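Local coordinates for putative HTH-type transcriptional regulator PF0864 (Pyrococcus furiosus, PDB 2IA0), which probably regulates transcription by binding specific DNA sequences, as a dimeric member of the AsnC family, at residues Lys73-Ala78 with Lys127-Glu132; Ala78-Glu83 with Ile150-Ile155. One frame throughout, in Å; residues are numbered along the deposited sequence.

Interaction 1 of 2, residues Lys73-Ala78 with Lys127-Glu132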
ATOM      1  N   LYS A  73       3.345 -13.327  -1.710  1.00 16.32           N
ATOM      2  CA  LYS A  73       2.605 -12.327  -2.491  1.00 16.53           C
ATOM      3  C   LYS A  73       1.552 -12.959  -3.413  1.00 16.18           C
ATOM      4  O   LYS A  73       1.806 -14.014  -4.012  1.00 16.51           O
ATOM      5  CB  LYS A  73       3.561 -11.521  -3.359  1.00 16.26           C
ATOM      6  CG  LYS A  73       4.345 -10.485  -2.606  1.00 16.88           C
ATOM      7  CD  LYS A  73       4.846  -9.415  -3.565  1.00 19.33           C
ATOM      8  CE  LYS A  73       5.879  -9.916  -4.565  1.00 20.52           C
ATOM      9  NZ  LYS A  73       6.223  -8.770  -5.480  1.00 24.35           N
ATOM     10  N   PRO A  74       0.375 -12.312  -3.562  1.00 16.02           N
ATOM     11  CA  PRO A  74      -0.553 -12.730  -4.643  1.00 15.49           C
ATOM     12  C   PRO A  74       0.049 -12.471  -6.037  1.00 15.11           C
ATOM     13  O   PRO A  74       0.668 -11.417  -6.270  1.00 14.97           O
ATOM     14  CB  PRO A  74      -1.781 -11.842  -4.409  1.00 15.26           C
ATOM     15  CG  PRO A  74      -1.253 -10.617  -3.724  1.00 15.15           C
ATOM     16  CD  PRO A  74      -0.172 -11.180  -2.789  1.00 16.25           C
ATOM     17  N   LYS A  75      -0.107 -13.416  -6.954  1.00 15.15           N
ATOM     18  CA  LYS A  75       0.535 -13.274  -8.264  1.00 15.48           C
ATOM     19  C   LYS A  75      -0.266 -12.390  -9.225  1.00 15.38           C
ATOM     20  O   LYS A  75       0.285 -11.848 -10.188  1.00 15.68           O
ATOM     21  CB  LYS A  75       0.773 -14.646  -8.899  1.00 16.07           C
ATOM     22  CG  LYS A  75       1.611 -15.614  -8.057  1.00 17.46           C
ATOM     23  CD  LYS A  75       1.804 -16.932  -8.819  1.00 21.41           C
ATOM     24  CE  LYS A  75       0.533 -17.821  -8.752  1.00 23.68           C
ATOM     25  NZ  LYS A  75       0.175 -18.539 -10.051  1.00 24.61           N
ATOM     26  N   HIS A  76      -1.570 -12.271  -8.968  1.00 14.76           N
ATOM     27  CA  HIS A  76      -2.498 -11.554  -9.833  1.00 13.87           C
ATOM     28  C   HIS A  76      -3.359 -10.663  -8.984  1.00 13.25           C
ATOM     29  O   HIS A  76      -4.028 -11.112  -8.060  1.00 12.75           O
ATOM     30  CB  HIS A  76      -3.333 -12.515 -10.693  1.00 13.84           C
ATOM     31  CG  HIS A  76      -2.507 -13.212 -11.729  1.00 16.62           C
ATOM     32  ND1 HIS A  76      -2.445 -14.585 -11.840  1.00 17.47           N
ATOM     33  CD2 HIS A  76      -1.626 -12.722 -12.637  1.00 18.01           C
ATOM     34  CE1 HIS A  76      -1.596 -14.909 -12.800  1.00 18.72           C
ATOM     35  NE2 HIS A  76      -1.083 -13.797 -13.297  1.00 19.08           N
ATOM     36  N   LEU A  77      -3.296  -9.383  -9.310  1.00 12.45           N
ATOM     37  CA  LEU A  77      -3.946  -8.346  -8.558  1.00 11.80           C
ATOM     38  C   LEU A  77      -4.948  -7.629  -9.487  1.00 10.45           C
ATOM     39  O   LEU A  77      -4.772  -7.597 -10.722  1.00  9.09           O
ATOM     40  CB  LEU A  77      -2.867  -7.413  -8.021  1.00 12.55           C
ATOM     41  CG  LEU A  77      -2.983  -6.736  -6.655  1.00 15.77           C
ATOM     42  CD1 LEU A  77      -2.865  -7.725  -5.524  1.00 17.56           C
ATOM     43  CD2 LEU A  77      -1.907  -5.683  -6.541  1.00 19.02           C
ATOM     44  N   ALA A  78      -6.033  -7.125  -8.903  1.00  8.79           N
ATOM     45  CA  ALA A  78      -7.030  -6.350  -9.646  1.00  7.62           C
ATOM     46  C   ALA A  78      -7.575  -5.247  -8.757  1.00  7.56           C
ATOM     47  O   ALA A  78      -7.729  -5.415  -7.534  1.00  7.46           O
ATOM     48  CB  ALA A  78      -8.155  -7.232 -10.146  1.00  6.37           C
ATOM     49  N   LYS A 127      -5.180 -12.702  -5.990  1.00 13.86           N
ATOM     50  CA  LYS A 127      -5.331 -14.148  -6.060  1.00 14.73           C
ATOM     51  C   LYS A 127      -4.131 -14.703  -6.792  1.00 15.44           C
ATOM     52  O   LYS A 127      -3.250 -13.963  -7.213  1.00 14.77           O
ATOM     53  CB  LYS A 127      -6.621 -14.563  -6.776  1.00 14.51           C
ATOM     54  CG  LYS A 127      -7.913 -14.022  -6.171  1.00 14.85           C
ATOM     55  CD  LYS A 127      -8.280 -14.799  -4.947  1.00 14.94           C
ATOM     56  CE  LYS A 127      -9.304 -14.058  -4.117  1.00 14.53           C
ATOM     57  NZ  LYS A 127      -9.675 -14.970  -3.016  1.00 12.49           N
ATOM     58  N   ASN A 128      -4.112 -16.016  -6.950  1.00 17.13           N
ATOM     59  CA  ASN A 128      -2.997 -16.680  -7.596  1.00 18.70           C
ATOM     60  C   ASN A 128      -3.178 -16.977  -9.090  1.00 19.46           C
ATOM     61  O   ASN A 128      -2.185 -17.087  -9.793  1.00 19.66           O
ATOM     62  CB  ASN A 128      -2.559 -17.893  -6.767  1.00 18.78           C
ATOM     63  CG  ASN A 128      -1.904 -17.477  -5.432  1.00 20.15           C
ATOM     64  OD1 ASN A 128      -1.264 -16.410  -5.322  1.00 19.72           O
ATOM     65  ND2 ASN A 128      -2.069 -18.314  -4.416  1.00 20.55           N
ATOM     66  N   ASN A 129      -4.430 -17.068  -9.562  1.00 20.95           N
ATOM     67  CA  ASN A 129      -4.755 -17.175 -11.003  1.00 22.31           C
ATOM     68  C   ASN A 129      -5.734 -16.100 -11.469  1.00 23.20           C
ATOM     69  O   ASN A 129      -6.032 -15.164 -10.734  1.00 23.61           O
ATOM     70  CB  ASN A 129      -5.376 -18.526 -11.360  1.00 22.47           C
ATOM     71  CG  ASN A 129      -4.573 -19.686 -10.886  1.00 23.51           C
ATOM     72  OD1 ASN A 129      -5.058 -20.487 -10.085  1.00 24.85           O
ATOM     73  ND2 ASN A 129      -3.344 -19.816 -11.389  1.00 24.70           N
ATOM     74  N   LYS A 130      -6.292 -16.296 -12.665  1.00 24.38           N
ATOM     75  CA  LYS A 130      -7.041 -15.252 -13.384  1.00 25.27           C
ATOM     76  C   LYS A 130      -8.524 -14.918 -13.131  1.00 25.78           C
ATOM     77  O   LYS A 130      -8.880 -13.762 -13.394  1.00 26.53           O
ATOM     78  CB  LYS A 130      -6.763 -15.287 -14.899  1.00 25.11           C
ATOM     79  CG  LYS A 130      -5.539 -14.463 -15.274  1.00 25.70           C
ATOM     80  CD  LYS A 130      -5.592 -13.952 -16.706  1.00 25.62           C
ATOM     81  CE  LYS A 130      -4.193 -13.735 -17.257  1.00 25.21           C
ATOM     82  NZ  LYS A 130      -3.407 -12.783 -16.421  1.00 24.51           N
ATOM     83  N   ASP A 131      -9.441 -15.792 -12.686  1.00 25.75           N
ATOM     84  CA  ASP A 131      -9.539 -17.274 -12.642  1.00 25.47           C
ATOM     85  C   ASP A 131      -9.990 -17.627 -11.225  1.00 24.78           C
ATOM     86  O   ASP A 131     -11.172 -17.891 -11.016  1.00 24.76           O
ATOM     87  CB  ASP A 131      -8.343 -18.083 -13.125  1.00 25.75           C
ATOM     88  CG  ASP A 131      -8.732 -19.510 -13.509  1.00 27.09           C
ATOM     89  OD1 ASP A 131      -9.947 -19.815 -13.556  1.00 28.22           O
ATOM     90  OD2 ASP A 131      -7.826 -20.334 -13.767  1.00 29.58           O
ATOM     91  N   GLU A 132      -9.090 -17.565 -10.251  1.00 24.07           N
ATOM     92  CA  GLU A 132      -9.532 -17.362  -8.875  1.00 23.74           C
ATOM     93  C   GLU A 132     -10.192 -15.959  -8.734  1.00 23.42           C
ATOM     94  O   GLU A 132     -11.112 -15.774  -7.945  1.00 23.03           O
ATOM     95  CB  GLU A 132      -8.369 -17.564  -7.883  1.00 23.84           C
ATOM     96  CG  GLU A 132      -8.213 -19.012  -7.357  1.00 23.81           C
ATOM     97  CD  GLU A 132      -6.935 -19.240  -6.534  1.00 26.22           C
ATOM     98  OE1 GLU A 132      -6.423 -18.278  -5.905  1.00 26.78           O
ATOM     99  OE2 GLU A 132      -6.435 -20.396  -6.507  1.00 26.35           O
TER

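Interaction 2 of 2, residues Ala78-Glu83 with Ile150-Ile155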
ATOM      1  N   ALA A  78      -6.033  -7.125  -8.903  1.00  8.79           N
ATOM      2  CA  ALA A  78      -7.030  -6.350  -9.646  1.00  7.62           C
ATOM      3  C   ALA A  78      -7.575  -5.247  -8.757  1.00  7.56           C
ATOM      4  O   ALA A  78      -7.729  -5.415  -7.534  1.00  7.46           O
ATOM      5  CB  ALA A  78      -8.155  -7.232 -10.146  1.00  6.37           C
ATOM      6  N   LEU A  79      -7.803  -4.092  -9.360  1.00  7.19           N
ATOM      7  CA  LEU A  79      -8.503  -3.025  -8.686  1.00  7.63           C
ATOM      8  C   LEU A  79      -9.983  -3.076  -9.119  1.00  7.67           C
ATOM      9  O   LEU A  79     -10.297  -3.282 -10.280  1.00  7.09           O
ATOM     10  CB  LEU A  79      -7.852  -1.696  -9.041  1.00  8.01           C
ATOM     11  CG  LEU A  79      -8.625  -0.413  -8.767  1.00  8.72           C
ATOM     12  CD1 LEU A  79      -8.527  -0.083  -7.260  1.00 10.70           C
ATOM     13  CD2 LEU A  79      -8.034   0.690  -9.627  1.00  8.91           C
ATOM     14  N   ILE A  80     -10.887  -2.921  -8.162  1.00  8.90           N
ATOM     15  CA  ILE A  80     -12.332  -3.027  -8.413  1.00  8.89           C
ATOM     16  C   ILE A  80     -13.010  -1.731  -8.022  1.00  9.34           C
ATOM     17  O   ILE A  80     -12.774  -1.223  -6.945  1.00  8.94           O
ATOM     18  CB  ILE A  80     -12.930  -4.182  -7.589  1.00  8.98           C
ATOM     19  CG1 ILE A  80     -12.120  -5.461  -7.852  1.00  6.43           C
ATOM     20  CG2 ILE A  80     -14.435  -4.372  -7.913  1.00  7.39           C
ATOM     21  CD1 ILE A  80     -12.670  -6.660  -7.214  1.00  7.34           C
ATOM     22  N   VAL A  81     -13.827  -1.181  -8.910  1.00 10.54           N
ATOM     23  CA  VAL A  81     -14.596   0.020  -8.576  1.00 10.59           C
ATOM     24  C   VAL A  81     -16.094  -0.224  -8.708  1.00 11.35           C
ATOM     25  O   VAL A  81     -16.602  -0.496  -9.789  1.00 11.26           O
ATOM     26  CB  VAL A  81     -14.160   1.258  -9.384  1.00 10.93           C
ATOM     27  CG1 VAL A  81     -14.860   2.536  -8.828  1.00 10.35           C
ATOM     28  CG2 VAL A  81     -12.631   1.407  -9.336  1.00  7.92           C
ATOM     29  N   LEU A  82     -16.776  -0.144  -7.569  1.00 11.94           N
ATOM     30  CA  LEU A  82     -18.207  -0.364  -7.456  1.00 12.21           C
ATOM     31  C   LEU A  82     -18.908   0.973  -7.269  1.00 12.98           C
ATOM     32  O   LEU A  82     -18.468   1.793  -6.478  1.00 12.83           O
ATOM     33  CB  LEU A  82     -18.497  -1.229  -6.216  1.00 11.79           C
ATOM     34  CG  LEU A  82     -17.815  -2.585  -6.093  1.00 11.65           C
ATOM     35  CD1 LEU A  82     -18.349  -3.296  -4.877  1.00 12.81           C
ATOM     36  CD2 LEU A  82     -18.049  -3.411  -7.340  1.00 13.48           C
ATOM     37  N   GLU A  83     -20.014   1.180  -7.965  1.00 14.11           N
ATOM     38  CA  GLU A  83     -20.832   2.367  -7.743  1.00 15.90           C
ATOM     39  C   GLU A  83     -22.238   1.921  -7.353  1.00 16.57           C
ATOM     40  O   GLU A  83     -22.880   1.168  -8.083  1.00 16.65           O
ATOM     41  CB  GLU A  83     -20.875   3.238  -9.006  1.00 16.07           C
ATOM     42  CG  GLU A  83     -21.742   4.495  -8.893  1.00 17.35           C
ATOM     43  CD  GLU A  83     -21.887   5.230 -10.221  1.00 20.35           C
ATOM     44  OE1 GLU A  83     -21.638   4.622 -11.288  1.00 22.73           O
ATOM     45  OE2 GLU A  83     -22.265   6.420 -10.211  1.00 23.12           O
ATOM     46  N   ILE A 150     -19.836  -1.691 -12.205  1.00 17.25           N
ATOM     47  CA  ILE A 150     -18.693  -2.443 -11.733  1.00 16.70           C
ATOM     48  C   ILE A 150     -17.575  -2.288 -12.764  1.00 17.38           C
ATOM     49  O   ILE A 150     -17.787  -2.529 -13.955  1.00 17.91           O
ATOM     50  CB  ILE A 150     -18.978  -3.961 -11.595  1.00 16.40           C
ATOM     51  CG1 ILE A 150     -20.145  -4.248 -10.647  1.00 15.60           C
ATOM     52  CG2 ILE A 150     -17.675  -4.739 -11.192  1.00 14.37           C
ATOM     53  CD1 ILE A 150     -20.797  -5.616 -10.919  1.00 16.46           C
ATOM     54  N   GLN A 151     -16.395  -1.879 -12.307  1.00 17.46           N
ATOM     55  CA  GLN A 151     -15.213  -1.861 -13.164  1.00 17.94           C
ATOM     56  C   GLN A 151     -14.097  -2.694 -12.560  1.00 18.00           C
ATOM     57  O   GLN A 151     -13.875  -2.658 -11.340  1.00 17.74           O
ATOM     58  CB  GLN A 151     -14.725  -0.443 -13.415  1.00 17.79           C
ATOM     59  CG  GLN A 151     -15.787   0.486 -13.953  1.00 18.21           C
ATOM     60  CD  GLN A 151     -15.228   1.831 -14.257  1.00 18.43           C
ATOM     61  OE1 GLN A 151     -14.573   2.014 -15.266  1.00 18.38           O
ATOM     62  NE2 GLN A 151     -15.466   2.786 -13.376  1.00 20.67           N
ATOM     63  N   ILE A 152     -13.437  -3.475 -13.417  1.00 17.92           N
ATOM     64  CA  ILE A 152     -12.301  -4.290 -12.990  1.00 18.74           C
ATOM     65  C   ILE A 152     -11.056  -3.946 -13.798  1.00 18.58           C
ATOM     66  O   ILE A 152     -11.058  -4.048 -15.036  1.00 17.94           O
ATOM     67  CB  ILE A 152     -12.603  -5.823 -12.981  1.00 19.08           C
ATOM     68  CG1 ILE A 152     -13.698  -6.128 -11.952  1.00 19.37           C
ATOM     69  CG2 ILE A 152     -11.350  -6.624 -12.601  1.00 18.77           C
ATOM     70  CD1 ILE A 152     -14.584  -7.233 -12.379  1.00 22.53           C
ATOM     71  N   PHE A 153     -10.021  -3.502 -13.070  1.00 18.03           N
ATOM     72  CA  PHE A 153      -8.743  -3.128 -13.650  1.00 17.38           C
ATOM     73  C   PHE A 153      -7.685  -4.058 -13.115  1.00 17.52           C
ATOM     74  O   PHE A 153      -7.217  -3.878 -11.999  1.00 17.17           O
ATOM     75  CB  PHE A 153      -8.389  -1.678 -13.312  1.00 17.14           C
ATOM     76  CG  PHE A 153      -9.459  -0.707 -13.676  1.00 17.80           C
ATOM     77  CD1 PHE A 153      -9.666  -0.344 -15.017  1.00 18.50           C
ATOM     78  CD2 PHE A 153     -10.284  -0.169 -12.695  1.00 16.69           C
ATOM     79  CE1 PHE A 153     -10.682   0.546 -15.369  1.00 17.98           C
ATOM     80  CE2 PHE A 153     -11.302   0.718 -13.034  1.00 16.63           C
ATOM     81  CZ  PHE A 153     -11.505   1.071 -14.383  1.00 16.70           C
ATOM     82  N   PRO A 154      -7.317  -5.081 -13.907  1.00 18.18           N
ATOM     83  CA  PRO A 154      -6.173  -5.973 -13.621  1.00 18.33           C
ATOM     84  C   PRO A 154      -4.863  -5.170 -13.547  1.00 19.13           C
ATOM     85  O   PRO A 154      -4.648  -4.282 -14.370  1.00 19.38           O
ATOM     86  CB  PRO A 154      -6.109  -6.879 -14.834  1.00 18.06           C
ATOM     87  CG  PRO A 154      -7.428  -6.710 -15.569  1.00 18.58           C
ATOM     88  CD  PRO A 154      -8.006  -5.399 -15.172  1.00 17.86           C
ATOM     89  N   ILE A 155      -4.015  -5.454 -12.563  1.00 19.27           N
ATOM     90  CA  ILE A 155      -2.717  -4.797 -12.483  1.00 20.51           C
ATOM     91  C   ILE A 155      -1.739  -5.640 -13.307  1.00 20.62           C
ATOM     92  O   ILE A 155      -1.395  -6.759 -12.942  1.00 20.96           O
ATOM     93  CB  ILE A 155      -2.202  -4.616 -11.007  1.00 20.25           C
ATOM     94  CG1 ILE A 155      -3.320  -4.140 -10.065  1.00 21.66           C
ATOM     95  CG2 ILE A 155      -1.069  -3.611 -10.943  1.00 20.87           C
ATOM     96  CD1 ILE A 155      -4.048  -2.849 -10.455  1.00 20.04           C
TER
HETATM   97  O   HOH W   1     -17.572   1.808 -11.329  1.00 37.71           O

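Interaction 1 of 2, residues Lys73-Ala78 with Lys127-Glu132
The backbone O of Asn-128 is gripped by two side chains of residues 73-78. Lys-75 NZ reaches it at 2.8 Å, tilted 31° from the carbonyl plane, while His-76 ND1 adds a weak bond of 3.2 Å to the same O. The lysine chain bends at chi3 (-78°) and again at chi4, bringing CE alongside Asn-128 CB; the two side chains cross at about a right angle. Beyond the weak bond, the imidazole turns its edge to the turn, with Asn-129 CA lying near the ring plane 3.6 Å from His-76 ND1. An alanine in place of His-76 would probably leave Asn-128 O with the lysine as its one side-chain donor here and open a gap beside Asn-129. The backbones of His-76 and Lys-127 form an antiparallel hydrogen-bonded pair: His-76 N donates to Lys-127 O (3.0 Å) and Lys-127 N to His-76 O (2.9 Å). Lys-127 NZ turns to the carbonyl of Pro-108, and Leu-133 of helix 132-140 packs on His-76 and Lys-127. Lys-75 and His-76 both face Lys-127, a classic beta bulge at the start of strand 76-84, where its neighbour, strand 120-127, ends.

Interaction 2 of 2, residues Ala78-Glu83 with Ile150-Ile155
Leu-79, Val-81 and Phe-153 form the apolar centre of this antiparallel strand pair, on the face of the sheet that also carries Gln-151. The phenyl ring touches both aliphatic neighbours: Val-81 CG2 meets its edge in plane, 4.0 Å from Phe-153 CE2, while Leu-79 CD2 comes obliquely to 3.9 Å from Phe-153 CD2. With CG beside the backbone N and anti to the carbonyl carbon (chi1 -54°), the ring swings toward the Gln-151 end of its strand and so reaches Val-81. On the side of Leu-79 away from the ring, Ile-155 brings its CD1 near Leu-79 CB.

The other face carries Ala-78, Ile-80 and Leu-82 against Ile-152 and Ile-150. Leu-82 and Ile-150 run alongside each other in the same direction, with Leu-82 CD2 4.0 Å from Ile-150 CG1, and Ala-78 CB touches Ile-152 CG2.

Leu-79 and Phe-153 exchange two backbone bonds; that from Phe-153 N to Leu-79 O (2.8 Å) is almost straight, at 179°, whereas the return bond from Leu-79 N reaches Phe-153 O from above its carbonyl plane. Val-81 and Gln-151 form the next hydrogen-bonded pair, and CA-H...O contacts, such as Ile-80 CA to Gln-151 O at 3.3 Å, fill the steps between.

At the polar edge a water donates to Val-81 O (2.9 Å) and accepts from Gln-151 NE2 (3.1 Å). Gln-151 OE1 bonds to NE2 of Gln-151 of the second subunit, where Leu-79 also meets its counterpart, so the phenylalanine face belongs to the dimer interface of the alpha+beta barrel. The opposite face is covered by helix 132-140, through Leu-133 on Ala-78 and Ile-137 on Ile-152, while strand 120-127 flanks strand 76-84 on its other side.

Overall arrangement
From the N-terminal helices the chain passes along strand 61-68 to residues 73-78, which lead into strand 76-84, continues along that strand, and passes through helix 91-105 and strand 110-116. Strand 120-127 returns antiparallel to strand 76-84, and interaction 1 closes this excursion of 48 residues at the turn into helix 132-140. That helix leads to strand 147-154, which docks on the other edge of strand 76-84 as interaction 2, closing a second excursion of 66 residues. The two closures cross rather than nest. They share Ala-78 and meet where Leu-77 O lies 2.9 Å from Ile-155 N, a probable hydrogen bond. Strand 76-84 thus lies between strands 120-127 and 147-154, tying both to it.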